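PDB 6HYQ: protein kinase A regulatory subunit, putative from Trypanosoma cruzi, which probably serves as the regulatory subunit of a protein kinase A, and holds a guanosine in each of its two cyclic nucleotide-binding domains. Local coordinates for residues A[210-215]-A[225-230]; A[191-196]-A[242-247]; A[69-74]-A[121-126]; A[81-86]-A[106-111]. One frame throughout, in Å; residues are numbered along the deposited sequence. Where two conformers were deposited one is given.

Contact 1: residues A[210-215]-A[225-230]; sequences VEVIGR and CEFTQG. With GMP (guanosine), chain F.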
# COMPACT_ATOMS: atom_id res chain seq x y z
N VAL A 210 12.90 5.82 -18.73
CA VAL A 210 13.77 4.72 -18.29
C VAL A 210 13.89 3.66 -19.37
O VAL A 210 12.99 3.49 -20.20
CB VAL A 210 13.26 4.04 -17.01
CG1 VAL A 210 12.89 5.12 -16.02
CG2 VAL A 210 12.06 3.22 -17.33
N GLU A 211 14.99 2.92 -19.27
CA GLU A 211 15.22 1.73 -20.10
C GLU A 211 15.28 0.48 -19.21
O GLU A 211 15.86 0.48 -18.12
CB GLU A 211 16.54 1.81 -20.90
CG GLU A 211 17.76 1.92 -20.04
CD GLU A 211 19.05 2.13 -20.81
OE1 GLU A 211 20.03 2.58 -20.16
OE2 GLU A 211 19.08 1.87 -22.03
N VAL A 212 14.66 -0.57 -19.77
CA VAL A 212 14.55 -1.92 -19.20
C VAL A 212 15.58 -2.75 -19.97
O VAL A 212 15.50 -2.85 -21.19
CB VAL A 212 13.13 -2.47 -19.38
CG1 VAL A 212 12.99 -3.86 -18.78
CG2 VAL A 212 12.09 -1.43 -18.81
N ILE A 213 16.61 -3.31 -19.27
CA ILE A 213 17.72 -4.01 -19.91
C ILE A 213 17.68 -5.44 -19.41
O ILE A 213 18.08 -5.72 -18.26
CB ILE A 213 19.08 -3.37 -19.62
CG1 ILE A 213 19.09 -1.90 -20.06
CG2 ILE A 213 20.19 -4.25 -20.29
CD1 ILE A 213 20.31 -1.11 -19.66
N GLY A 214 17.20 -6.34 -20.27
CA GLY A 214 17.03 -7.73 -19.92
C GLY A 214 18.30 -8.54 -20.16
O GLY A 214 19.41 -8.02 -20.33
N ARG A 215 18.14 -9.86 -20.15
CA ARG A 215 19.22 -10.76 -20.50
C ARG A 215 18.71 -11.77 -21.51
O ARG A 215 17.68 -12.40 -21.30
CB ARG A 215 19.76 -11.46 -19.27
CG ARG A 215 20.21 -10.55 -18.17
CD ARG A 215 21.46 -9.79 -18.52
NE ARG A 215 21.93 -8.97 -17.41
CZ ARG A 215 21.58 -7.70 -17.22
NH1 ARG A 215 20.75 -7.13 -18.05
NH2 ARG A 215 22.08 -7.02 -16.22
N CYS A 225 12.68 -2.27 -23.90
CA CYS A 225 11.89 -1.11 -24.26
C CYS A 225 12.30 0.05 -23.37
O CYS A 225 13.09 -0.10 -22.44
CB CYS A 225 10.42 -1.41 -24.09
SG CYS A 225 10.06 -1.81 -22.38
N GLU A 226 11.63 1.18 -23.56
CA GLU A 226 11.72 2.32 -22.66
C GLU A 226 10.38 2.56 -21.98
O GLU A 226 9.33 2.11 -22.44
CB GLU A 226 12.12 3.59 -23.42
CG GLU A 226 13.50 3.57 -24.00
CD GLU A 226 13.97 4.93 -24.47
OE1 GLU A 226 15.19 5.17 -24.50
OE2 GLU A 226 13.11 5.76 -24.76
N PHE A 227 10.40 3.34 -20.90
CA PHE A 227 9.17 3.69 -20.21
C PHE A 227 9.24 5.14 -19.85
O PHE A 227 10.32 5.68 -19.71
CB PHE A 227 8.96 2.89 -18.94
CG PHE A 227 8.27 1.61 -19.16
CD1 PHE A 227 7.13 1.57 -19.93
CD2 PHE A 227 8.71 0.45 -18.57
CE1 PHE A 227 6.47 0.40 -20.10
CE2 PHE A 227 8.04 -0.70 -18.73
CZ PHE A 227 6.94 -0.73 -19.48
N THR A 228 8.09 5.77 -19.65
CA THR A 228 8.08 7.19 -19.35
C THR A 228 6.88 7.53 -18.43
O THR A 228 6.33 6.67 -17.75
CB THR A 228 8.12 7.93 -20.71
OG1 THR A 228 8.29 9.32 -20.49
CG2 THR A 228 6.89 7.68 -21.47
N GLN A 229 6.49 8.81 -18.39
CA GLN A 229 5.49 9.33 -17.44
C GLN A 229 4.20 8.53 -17.44
O GLN A 229 3.65 8.19 -18.48
CB GLN A 229 5.20 10.80 -17.80
CG GLN A 229 4.05 11.46 -17.13
CD GLN A 229 3.78 12.81 -17.83
OE1 GLN A 229 4.63 13.73 -17.79
NE2 GLN A 229 2.58 12.92 -18.52
N GLY A 230 3.72 8.18 -16.27
CA GLY A 230 2.53 7.39 -16.17
C GLY A 230 2.74 5.87 -16.25
O GLY A 230 1.86 5.13 -15.81
O5' GMP F . 12.11 -7.34 -13.98
C5' GMP F . 12.31 -6.01 -13.51
C4' GMP F . 11.24 -5.08 -14.03
O4' GMP F . 11.52 -4.76 -15.40
C3' GMP F . 9.81 -5.62 -14.05
O3' GMP F . 9.16 -5.57 -12.79
C2' GMP F . 9.18 -4.72 -15.11
O2' GMP F . 8.84 -3.46 -14.49
C1' GMP F . 10.35 -4.53 -16.09
N9 GMP F . 10.32 -5.50 -17.17
C8 GMP F . 10.79 -6.77 -17.05
N7 GMP F . 10.56 -7.45 -18.20
C5 GMP F . 9.89 -6.60 -18.98
C6 GMP F . 9.33 -6.75 -20.37
O6 GMP F . 9.44 -7.80 -20.99
N1 GMP F . 8.70 -5.63 -20.95
C2 GMP F . 8.54 -4.38 -20.29
N2 GMP F . 7.84 -3.23 -20.91
N3 GMP F . 9.05 -4.28 -18.97
C4 GMP F . 9.76 -5.39 -18.35
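With its CG1 methyl anti to the backbone N (chi1 -179°), Val212 divides its two branches between different partners: CG1 rises against the purine of guanosine F, 3.5 Å from its N9, while CG2 leans obliquely to Phe227, 3.9 Å from CD2. The first torsion of Cys225 (chi1 61°) sets SG between the backbone N and the carbonyl carbon. The sulfur thereby lies over one face of the Phe227 ring, shifted toward the rim, and also reaches the purine. Its 3.0 Å separation from the guanosine N2 is so short that the nature of that approach is doubtful. Val210 adds a third apolar touch, its CG2 meeting Phe227 CB at 3.5 Å.

These side chains share one face of a beta hairpin, strands 210-215 and 221-227, and this face, with Val212, Cys225 and Phe227, lines the purine end of the nucleotide pocket in the cupin-type barrel. Val210 and Phe227 make an antiparallel hydrogen-bonded pair: Val210 N donates to Phe227 O at 2.8 Å, and Phe227 N returns a bond to Val210 O at 2.7 Å. A further bond, from Val212 N to Cys225 O, is nearly straight at 3.1 Å. On the other face Glu211 and Glu226 form the non-hydrogen-bonded pair between them; Glu226 finds its counter-charge in Lys223, and Glu211 reaches the same lysine in a long, weak ion pair.

Contact 2: residues A[191-196]-A[242-247]; sequences YIIHYG and HRTVAD. With GMP (guanosine), chain F.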
# COMPACT_ATOMS: atom_id res chain seq x y z
N TYR A 191 20.91 3.04 -11.82
CA TYR A 191 20.02 1.87 -11.72
C TYR A 191 18.83 2.16 -10.80
O TYR A 191 19.04 2.50 -9.62
CB TYR A 191 20.82 0.63 -11.24
CG TYR A 191 21.56 0.05 -12.39
CD1 TYR A 191 22.62 0.71 -12.92
CD2 TYR A 191 21.10 -1.09 -13.02
CE1 TYR A 191 23.28 0.16 -14.02
CE2 TYR A 191 21.73 -1.63 -14.11
CZ TYR A 191 22.81 -1.03 -14.61
OH TYR A 191 23.40 -1.61 -15.70
N ILE A 192 17.60 2.00 -11.33
CA ILE A 192 16.38 1.91 -10.51
C ILE A 192 16.23 0.49 -9.98
O ILE A 192 15.91 0.28 -8.79
CB ILE A 192 15.13 2.31 -11.36
CG1 ILE A 192 15.32 3.71 -11.85
CG2 ILE A 192 13.83 2.11 -10.64
CD1 ILE A 192 14.23 4.26 -12.74
N ILE A 193 16.44 -0.48 -10.84
CA ILE A 193 16.33 -1.86 -10.45
C ILE A 193 17.51 -2.61 -11.04
O ILE A 193 17.89 -2.36 -12.21
CB ILE A 193 15.02 -2.48 -10.94
CG1 ILE A 193 13.79 -1.89 -10.26
CG2 ILE A 193 15.04 -3.96 -10.66
CD1 ILE A 193 12.59 -2.15 -11.10
N HIS A 194 18.08 -3.53 -10.27
CA HIS A 194 19.13 -4.36 -10.77
C HIS A 194 18.63 -5.78 -11.12
O HIS A 194 17.88 -6.40 -10.35
CB HIS A 194 20.32 -4.51 -9.77
CG HIS A 194 21.22 -3.31 -9.72
ND1 HIS A 194 22.13 -3.05 -10.72
CD2 HIS A 194 21.35 -2.28 -8.82
CE1 HIS A 194 22.81 -1.96 -10.43
NE2 HIS A 194 22.35 -1.46 -9.29
N TYR A 195 19.10 -6.28 -12.24
CA TYR A 195 18.83 -7.65 -12.60
C TYR A 195 19.21 -8.62 -11.49
O TYR A 195 20.26 -8.48 -10.86
CB TYR A 195 19.63 -8.05 -13.84
CG TYR A 195 19.40 -9.45 -14.26
CD1 TYR A 195 18.38 -9.79 -15.12
CD2 TYR A 195 20.26 -10.48 -13.79
CE1 TYR A 195 18.21 -11.14 -15.54
CE2 TYR A 195 20.07 -11.79 -14.20
CZ TYR A 195 19.05 -12.11 -15.05
OH TYR A 195 18.89 -13.41 -15.40
N GLY A 196 18.39 -9.67 -11.34
CA GLY A 196 18.71 -10.79 -10.45
C GLY A 196 18.61 -10.49 -8.96
O GLY A 196 19.28 -11.16 -8.15
N HIS A 242 9.11 -14.01 -8.33
CA HIS A 242 10.46 -14.32 -8.76
C HIS A 242 11.33 -13.08 -8.64
O HIS A 242 10.83 -11.95 -8.50
CB HIS A 242 10.47 -14.82 -10.18
CG HIS A 242 9.88 -13.85 -11.15
ND1 HIS A 242 10.55 -12.74 -11.58
CD2 HIS A 242 8.64 -13.78 -11.70
CE1 HIS A 242 9.80 -12.06 -12.42
NE2 HIS A 242 8.63 -12.65 -12.49
N ARG A 243 12.64 -13.33 -8.64
CA ARG A 243 13.59 -12.26 -8.59
C ARG A 243 13.51 -11.51 -9.89
O ARG A 243 12.76 -11.85 -10.81
CB ARG A 243 14.98 -12.80 -8.28
CG ARG A 243 15.15 -13.26 -6.86
CD ARG A 243 16.54 -13.94 -6.72
NE ARG A 243 17.48 -13.40 -5.72
CZ ARG A 243 17.33 -13.42 -4.40
NH1 ARG A 243 16.24 -13.90 -3.80
NH2 ARG A 243 18.29 -12.94 -3.64
N THR A 244 14.17 -10.36 -9.92
CA THR A 244 13.97 -9.48 -11.05
C THR A 244 14.67 -10.09 -12.21
O THR A 244 15.78 -10.54 -12.07
CB THR A 244 14.53 -8.12 -10.76
OG1 THR A 244 15.89 -8.36 -10.38
CG2 THR A 244 13.70 -7.40 -9.63
N VAL A 245 14.10 -9.90 -13.37
CA VAL A 245 14.49 -10.49 -14.62
C VAL A 245 15.00 -9.44 -15.61
O VAL A 245 15.32 -9.78 -16.77
CB VAL A 245 13.24 -11.18 -15.19
CG1 VAL A 245 12.71 -12.21 -14.23
CG2 VAL A 245 12.22 -10.17 -15.42
N ALA A 246 15.10 -8.17 -15.17
CA ALA A 246 15.68 -7.10 -15.98
C ALA A 246 16.27 -6.02 -15.09
O ALA A 246 15.88 -5.90 -13.91
CB ALA A 246 14.62 -6.42 -16.86
N ASP A 247 17.23 -5.30 -15.64
CA ASP A 247 17.63 -4.00 -15.11
C ASP A 247 16.64 -2.97 -15.58
O ASP A 247 16.15 -3.03 -16.72
CB ASP A 247 19.01 -3.51 -15.58
CG ASP A 247 20.17 -4.51 -15.38
OD1 ASP A 247 20.40 -5.06 -14.29
OD2 ASP A 247 20.96 -4.66 -16.33
O5' GMP F . 12.11 -7.34 -13.98
C5' GMP F . 12.31 -6.01 -13.51
C4' GMP F . 11.24 -5.08 -14.03
O4' GMP F . 11.52 -4.76 -15.40
C3' GMP F . 9.81 -5.62 -14.05
O3' GMP F . 9.16 -5.57 -12.79
C2' GMP F . 9.18 -4.72 -15.11
O2' GMP F . 8.84 -3.46 -14.49
C1' GMP F . 10.35 -4.53 -16.09
N9 GMP F . 10.32 -5.50 -17.17
C8 GMP F . 10.79 -6.77 -17.05
N7 GMP F . 10.56 -7.45 -18.20
C5 GMP F . 9.89 -6.60 -18.98
C6 GMP F . 9.33 -6.75 -20.37
O6 GMP F . 9.44 -7.80 -20.99
N1 GMP F . 8.70 -5.63 -20.95
C2 GMP F . 8.54 -4.38 -20.29
N2 GMP F . 7.84 -3.23 -20.91
N3 GMP F . 9.05 -4.28 -18.97
C4 GMP F . 9.76 -5.39 -18.35
O HOH W 1 22.51 -5.00 -12.58
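The carboxylate of Asp247 is engaged on several sides, and its bond to Tyr195 uses the less common geometry: Tyr195 N meets OD1 on the anti side, 2.7 Å away and 22° out of the carboxylate plane. A water also donates to OD1 and links it to His194 ND1, at 2.7 Å from each. The other oxygen, OD2, is held in a salt bridge by Arg215 of the adjoining strand, an arrangement that would favour the charged form of the acid. Tyr191 approaches with its ring edge, CE2 standing 3.5 Å from Asp247 CG and the ring turned almost perpendicular to the carboxylate.

Farther along, Tyr195 lies against the backbone of the second segment. Because CG is anti to the backbone N (chi1 180°), the ring swings over to that chain, which puts the Thr244 carbonyl O over one face and the Val245 O at the edge. Gly196 N donates to Thr244 O at 2.8 Å, and the hydroxyl of Thr244 sits 2.8 Å from His194 O while it also accepts a bond from Glu197 N. The Ile193 CG2 methyl packs on Thr244 CG2 beside these polar groups. At the corner of the chain a classic beta bulge sets two residues, Ile192 and Ile193, opposite the single Val248.

Val245 N reaches guanosine F through O5' at 3.3 Å; the 242-247 segment probably corresponds to the end of the phosphate-binding cassette of cyclic nucleotide-binding domains, here occupied by a nucleoside.

Contact 3: residues A[69-74]-A[121-126]; sequences DDCIME and VATVKV. With GMP (guanosine), chain E.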
# COMPACT_ATOMS: atom_id res chain seq x y z
N ASP A 69 -23.03 -8.60 13.03
CA ASP A 69 -24.00 -7.50 12.99
C ASP A 69 -23.68 -6.34 13.94
O ASP A 69 -24.31 -5.28 13.83
CB ASP A 69 -25.42 -8.03 13.24
CG ASP A 69 -26.14 -8.42 11.97
OD1 ASP A 69 -25.49 -8.45 10.93
OD2 ASP A 69 -27.36 -8.68 12.01
N ASP A 70 -22.69 -6.49 14.82
CA ASP A 70 -22.21 -5.38 15.65
C ASP A 70 -21.79 -4.18 14.80
O ASP A 70 -21.31 -4.33 13.68
CB ASP A 70 -20.98 -5.78 16.50
CG ASP A 70 -21.26 -6.89 17.52
OD1 ASP A 70 -22.15 -7.74 17.33
OD2 ASP A 70 -20.47 -6.96 18.48
N CYS A 71 -22.03 -2.98 15.31
CA CYS A 71 -21.55 -1.76 14.66
C CYS A 71 -20.36 -1.21 15.42
O CYS A 71 -20.47 -0.93 16.61
CB CYS A 71 -22.66 -0.71 14.57
SG CYS A 71 -23.93 -1.05 13.33
N ILE A 72 -19.21 -1.08 14.75
CA ILE A 72 -18.04 -0.45 15.35
C ILE A 72 -18.21 1.09 15.44
O ILE A 72 -17.64 1.76 16.33
CB ILE A 72 -16.78 -0.88 14.56
CG1 ILE A 72 -16.69 -2.42 14.56
CG2 ILE A 72 -15.53 -0.17 15.09
CD1 ILE A 72 -15.39 -3.03 13.96
N MET A 73 -18.98 1.65 14.51
CA MET A 73 -19.35 3.06 14.45
C MET A 73 -20.57 3.17 13.55
O MET A 73 -20.97 2.21 12.87
CB MET A 73 -18.14 3.93 13.99
CG MET A 73 -17.43 3.49 12.69
SD MET A 73 -15.80 4.31 12.31
CE MET A 73 -14.61 3.48 13.37
N GLU A 74 -21.20 4.33 13.59
CA GLU A 74 -22.44 4.55 12.86
C GLU A 74 -22.39 5.93 12.24
O GLU A 74 -21.81 6.85 12.81
CB GLU A 74 -23.68 4.40 13.78
CG GLU A 74 -23.96 2.97 14.25
CD GLU A 74 -25.36 2.76 14.84
OE1 GLU A 74 -26.27 3.58 14.59
OE2 GLU A 74 -25.54 1.76 15.55
N VAL A 121 -18.66 9.23 8.88
CA VAL A 121 -19.30 9.37 7.58
C VAL A 121 -20.07 8.11 7.18
O VAL A 121 -21.03 8.17 6.40
CB VAL A 121 -18.20 9.68 6.54
CG1 VAL A 121 -18.78 9.80 5.15
CG2 VAL A 121 -17.39 10.93 6.94
N ALA A 122 -19.64 6.96 7.66
CA ALA A 122 -20.26 5.75 7.19
C ALA A 122 -20.34 4.76 8.35
O ALA A 122 -19.56 4.82 9.29
CB ALA A 122 -19.45 5.19 6.02
N THR A 123 -21.29 3.87 8.25
CA THR A 123 -21.48 2.85 9.26
C THR A 123 -20.64 1.61 8.96
O THR A 123 -20.50 1.19 7.80
CB THR A 123 -22.96 2.49 9.31
OG1 THR A 123 -23.70 3.63 9.76
CG2 THR A 123 -23.22 1.26 10.20
N VAL A 124 -20.10 0.99 10.01
CA VAL A 124 -19.19 -0.15 9.86
C VAL A 124 -19.86 -1.31 10.57
O VAL A 124 -20.04 -1.29 11.79
CB VAL A 124 -17.77 0.14 10.44
CG1 VAL A 124 -16.85 -1.05 10.29
CG2 VAL A 124 -17.12 1.37 9.77
N LYS A 125 -20.18 -2.34 9.83
CA LYS A 125 -21.01 -3.38 10.37
C LYS A 125 -20.29 -4.70 10.17
O LYS A 125 -20.02 -5.10 9.03
CB LYS A 125 -22.40 -3.36 9.71
CG LYS A 125 -23.52 -3.98 10.51
CD LYS A 125 -24.89 -3.49 10.02
CE LYS A 125 -26.02 -4.11 10.84
NZ LYS A 125 -27.37 -3.63 10.43
N VAL A 126 -19.95 -5.34 11.28
CA VAL A 126 -19.34 -6.65 11.24
C VAL A 126 -20.24 -7.61 10.48
O VAL A 126 -21.43 -7.77 10.81
CB VAL A 126 -19.10 -7.15 12.67
CG1 VAL A 126 -18.55 -8.63 12.65
CG2 VAL A 126 -18.14 -6.22 13.42
O5' GMP E . -16.74 6.42 8.06
C5' GMP E . -16.20 5.44 8.93
C4' GMP E . -15.07 4.65 8.29
O4' GMP E . -15.56 3.96 7.11
C3' GMP E . -13.84 5.44 7.79
O3' GMP E . -12.92 5.72 8.82
C2' GMP E . -13.26 4.55 6.71
O2' GMP E . -12.35 3.55 7.24
C1' GMP E . -14.52 3.90 6.13
N9 GMP E . -15.03 4.66 4.99
C8 GMP E . -15.78 5.78 5.10
N7 GMP E . -16.10 6.18 3.87
C5 GMP E . -15.54 5.30 3.05
C6 GMP E . -15.52 5.17 1.54
O6 GMP E . -16.08 6.00 0.86
N1 GMP E . -14.83 4.06 0.96
C2 GMP E . -14.13 3.08 1.73
N2 GMP E . -13.45 2.04 0.98
N3 GMP E . -14.16 3.17 3.14
C4 GMP E . -14.87 4.34 3.75
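Met73 and Val124 form the apolar centre, crossing at an angle with Met73 CG 3.6 Å from Val124 CG2. The first torsion of Met73 (chi1 52°) tucks CG between its own backbone N and carbonyl carbon, and an extended chi2 carries SD to the ribose end of guanosine E, 3.6 Å from C5'; the bend at chi3 then turns CE toward Tyr84 and Val109. Ile72 extends the patch in the other direction: its CB rests near Val124 CG1 and its CG1 meets Val126 CG2 at 4.2 Å. From the facing sheet Phe66 packs on Ile72 and Val126, and Tyr84 on Ile72 and Met73.

Strand 71-73 is an outermost strand of one four-stranded antiparallel sheet in the beta barrel of the first cyclic nucleotide-binding domain, beside strand 123-126. The chain turns a corner at Ile72, and the bonds around it differ. Val124 N points very straight at Met73 O (3.2 Å) yet comes from above the carbonyl plane, whereas the Ile72 N to Val124 O bond at 3.1 Å is more bent. Ala122 N, just before the strand, makes a weak bond to O5' of the guanosine.

Beyond the apolar face, Cys71 SG touches both Thr123 CG2 and Lys125 CG, and Thr123 OG1 accepts a bond from Ala75 N. At the polar edge Val126 is gripped by two backbone bonds, from its N to Asp70 O and from Asp69 N to its O, each 2.9 Å. The extended Lys125 chain passes Asp69 O with CE at 3.6 Å, its ammonium remaining apart from the Asp69 carboxylate.

Contact 4: residues A[81-86]-A[106-111]; sequences NKLYII and GTAVGE. With GMP (guanosine), chain E.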
# COMPACT_ATOMS: atom_id res chain seq x y z
N ASN A 81 -14.02 8.75 17.62
CA ASN A 81 -12.69 9.34 17.78
C ASN A 81 -11.59 8.30 18.07
O ASN A 81 -10.65 8.54 18.83
CB ASN A 81 -12.72 10.37 18.89
CG ASN A 81 -14.06 11.03 19.02
OD1 ASN A 81 -14.80 11.13 18.04
ND2 ASN A 81 -14.42 11.43 20.23
N LYS A 82 -11.69 7.15 17.43
CA LYS A 82 -10.76 6.06 17.61
C LYS A 82 -10.45 5.49 16.24
O LYS A 82 -11.26 5.65 15.32
CB LYS A 82 -11.35 5.00 18.53
CG LYS A 82 -11.37 5.48 19.95
CD LYS A 82 -11.70 4.40 20.97
CE LYS A 82 -13.13 4.01 20.98
NZ LYS A 82 -13.88 5.10 21.61
N LEU A 83 -9.26 4.92 16.10
CA LEU A 83 -8.81 4.23 14.90
C LEU A 83 -8.71 2.74 15.18
O LEU A 83 -7.94 2.36 16.08
CB LEU A 83 -7.43 4.72 14.50
CG LEU A 83 -6.72 4.01 13.36
CD1 LEU A 83 -7.46 4.23 12.07
CD2 LEU A 83 -5.30 4.55 13.35
N TYR A 84 -9.38 1.93 14.37
CA TYR A 84 -9.36 0.49 14.54
C TYR A 84 -8.64 -0.21 13.38
O TYR A 84 -9.01 0.00 12.22
CB TYR A 84 -10.80 -0.08 14.59
CG TYR A 84 -11.70 0.44 15.72
CD1 TYR A 84 -12.37 1.69 15.64
CD2 TYR A 84 -11.91 -0.33 16.85
CE1 TYR A 84 -13.19 2.14 16.70
CE2 TYR A 84 -12.74 0.10 17.90
CZ TYR A 84 -13.37 1.34 17.83
OH TYR A 84 -14.17 1.74 18.88
N ILE A 85 -7.68 -1.11 13.69
CA ILE A 85 -7.02 -1.96 12.67
C ILE A 85 -7.56 -3.37 12.82
O ILE A 85 -7.46 -3.99 13.89
CB ILE A 85 -5.48 -2.02 12.78
CG1 ILE A 85 -4.79 -0.62 12.84
CG2 ILE A 85 -4.96 -2.81 11.65
CD1 ILE A 85 -5.28 0.45 11.88
N ILE A 86 -8.13 -3.89 11.74
CA ILE A 86 -8.71 -5.21 11.79
C ILE A 86 -7.60 -6.25 11.79
O ILE A 86 -6.64 -6.18 11.01
CB ILE A 86 -9.70 -5.42 10.62
CG1 ILE A 86 -10.83 -4.43 10.73
CG2 ILE A 86 -10.29 -6.85 10.59
CD1 ILE A 86 -11.60 -4.27 9.47
N GLY A 106 -6.33 -6.57 8.24
CA GLY A 106 -5.24 -5.67 7.99
C GLY A 106 -5.61 -4.23 7.75
O GLY A 106 -4.73 -3.36 7.88
N THR A 107 -6.88 -3.96 7.42
CA THR A 107 -7.43 -2.66 7.09
C THR A 107 -7.94 -1.98 8.34
O THR A 107 -8.03 -2.61 9.42
CB THR A 107 -8.54 -2.77 6.03
OG1 THR A 107 -9.62 -3.55 6.53
CG2 THR A 107 -8.02 -3.42 4.76
N ALA A 108 -8.36 -0.70 8.18
CA ALA A 108 -8.63 0.23 9.27
C ALA A 108 -9.94 0.95 9.01
O ALA A 108 -10.28 1.26 7.87
CB ALA A 108 -7.51 1.26 9.45
N VAL A 109 -10.68 1.21 10.07
CA VAL A 109 -11.85 2.07 9.99
C VAL A 109 -11.64 3.18 11.02
O VAL A 109 -10.92 2.98 12.01
CB VAL A 109 -13.18 1.29 10.21
CG1 VAL A 109 -13.44 0.31 9.11
CG2 VAL A 109 -13.17 0.55 11.52
N GLY A 110 -12.10 4.39 10.71
CA GLY A 110 -11.95 5.52 11.61
C GLY A 110 -10.91 6.52 11.21
O GLY A 110 -10.79 7.59 11.84
N GLU A 111 -10.10 6.21 10.21
CA GLU A 111 -8.99 7.12 9.94
C GLU A 111 -9.50 8.43 9.32
O GLU A 111 -8.81 9.45 9.35
CB GLU A 111 -7.97 6.43 9.05
CG GLU A 111 -8.31 6.51 7.57
CD GLU A 111 -9.48 5.63 7.19
OE1 GLU A 111 -9.87 5.56 6.02
OE2 GLU A 111 -9.97 4.89 8.07
O5' GMP E . -16.74 6.42 8.06
C5' GMP E . -16.20 5.44 8.93
C4' GMP E . -15.07 4.65 8.29
O4' GMP E . -15.56 3.96 7.11
C3' GMP E . -13.84 5.44 7.79
O3' GMP E . -12.92 5.72 8.82
C2' GMP E . -13.26 4.55 6.71
O2' GMP E . -12.35 3.55 7.24
C1' GMP E . -14.52 3.90 6.13
N9 GMP E . -15.03 4.66 4.99
C8 GMP E . -15.78 5.78 5.10
N7 GMP E . -16.10 6.18 3.87
C5 GMP E . -15.54 5.30 3.05
C6 GMP E . -15.52 5.17 1.54
O6 GMP E . -16.08 6.00 0.86
N1 GMP E . -14.83 4.06 0.96
C2 GMP E . -14.13 3.08 1.73
N2 GMP E . -13.45 2.04 0.98
N3 GMP E . -14.16 3.17 3.14
C4 GMP E . -14.87 4.34 3.75
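Glu111 starts with its CB against Leu83, whose CD1 methyl comes within 3.8 Å across an oblique crossing. From there CG takes the place between the backbone N and the carbonyl carbon (chi1 84°), and a second bend at chi2 (-72°) folds the carboxylate back to the ribose of guanosine E. CD is 3.5 Å from O2'; at the tip OE2 accepts a hydrogen bond from that hydroxyl at 2.9 Å, and OE1 is bonded by the Tyr172 hydroxyl. Both carboxylate oxygens are thus occupied in a buried setting.

Gly110, with the positive phi that suits glycine, stands at the N-cap of helix 111-116 and offers its N to O3' of the same ribose, although the bond as modelled is too short for its length to be trusted. Recognition of the ribose by a glutamate at the start of a short helix is a hallmark of cyclic nucleotide-binding domains, and here the antiparallel pairing of strands 82-86 and 108-109 leads into it. Tyr84 and Val109 make the hydrogen-bonded pair: Tyr84 N donates to Val109 O and Val109 N to Tyr84 O, both at 3.0 Å. Ile86 N points at Thr107 O at 2.7 Å, nearly along the C=O axis, whereas Gly106 N meets Ile86 O at 2.8 Å from above the carbonyl plane.

The Ile86 and Thr107 side chains run alongside each other in the same direction, with Ile86 CD1 3.6 Å from Thr107 OG1; that hydroxyl is bonded to Thr104 O. On the face shared by Tyr84 and Val109, CB of the tyrosine packs on the CG2 methyl of the valine, and Met73 touches both.

Overall arrangement
The four contacts fall into two pairs, one for each nucleotide-binding domain, lying on opposite sides of the chain's centre. Contact 4 is nested within the loop closed by contact 3, and contact 1 within that of contact 2. Contact 4 is the buried one; the others are only partly so. Strand 210-215 joins contact 1 to contact 2 through a salt bridge and a probable backbone bond, whereas contacts 3 and 4 meet by packing, Met73 against Tyr84 and Val109 and Ile72 against Tyr84. Contacts 2 and 3 are counterparts: the first adds a carboxylate and a water to its backbone bonds, the second rests on strand bonds and methyls, with a weak bond to O5'. Contact 1 faces the purine, contact 4 the ribose hydroxyls.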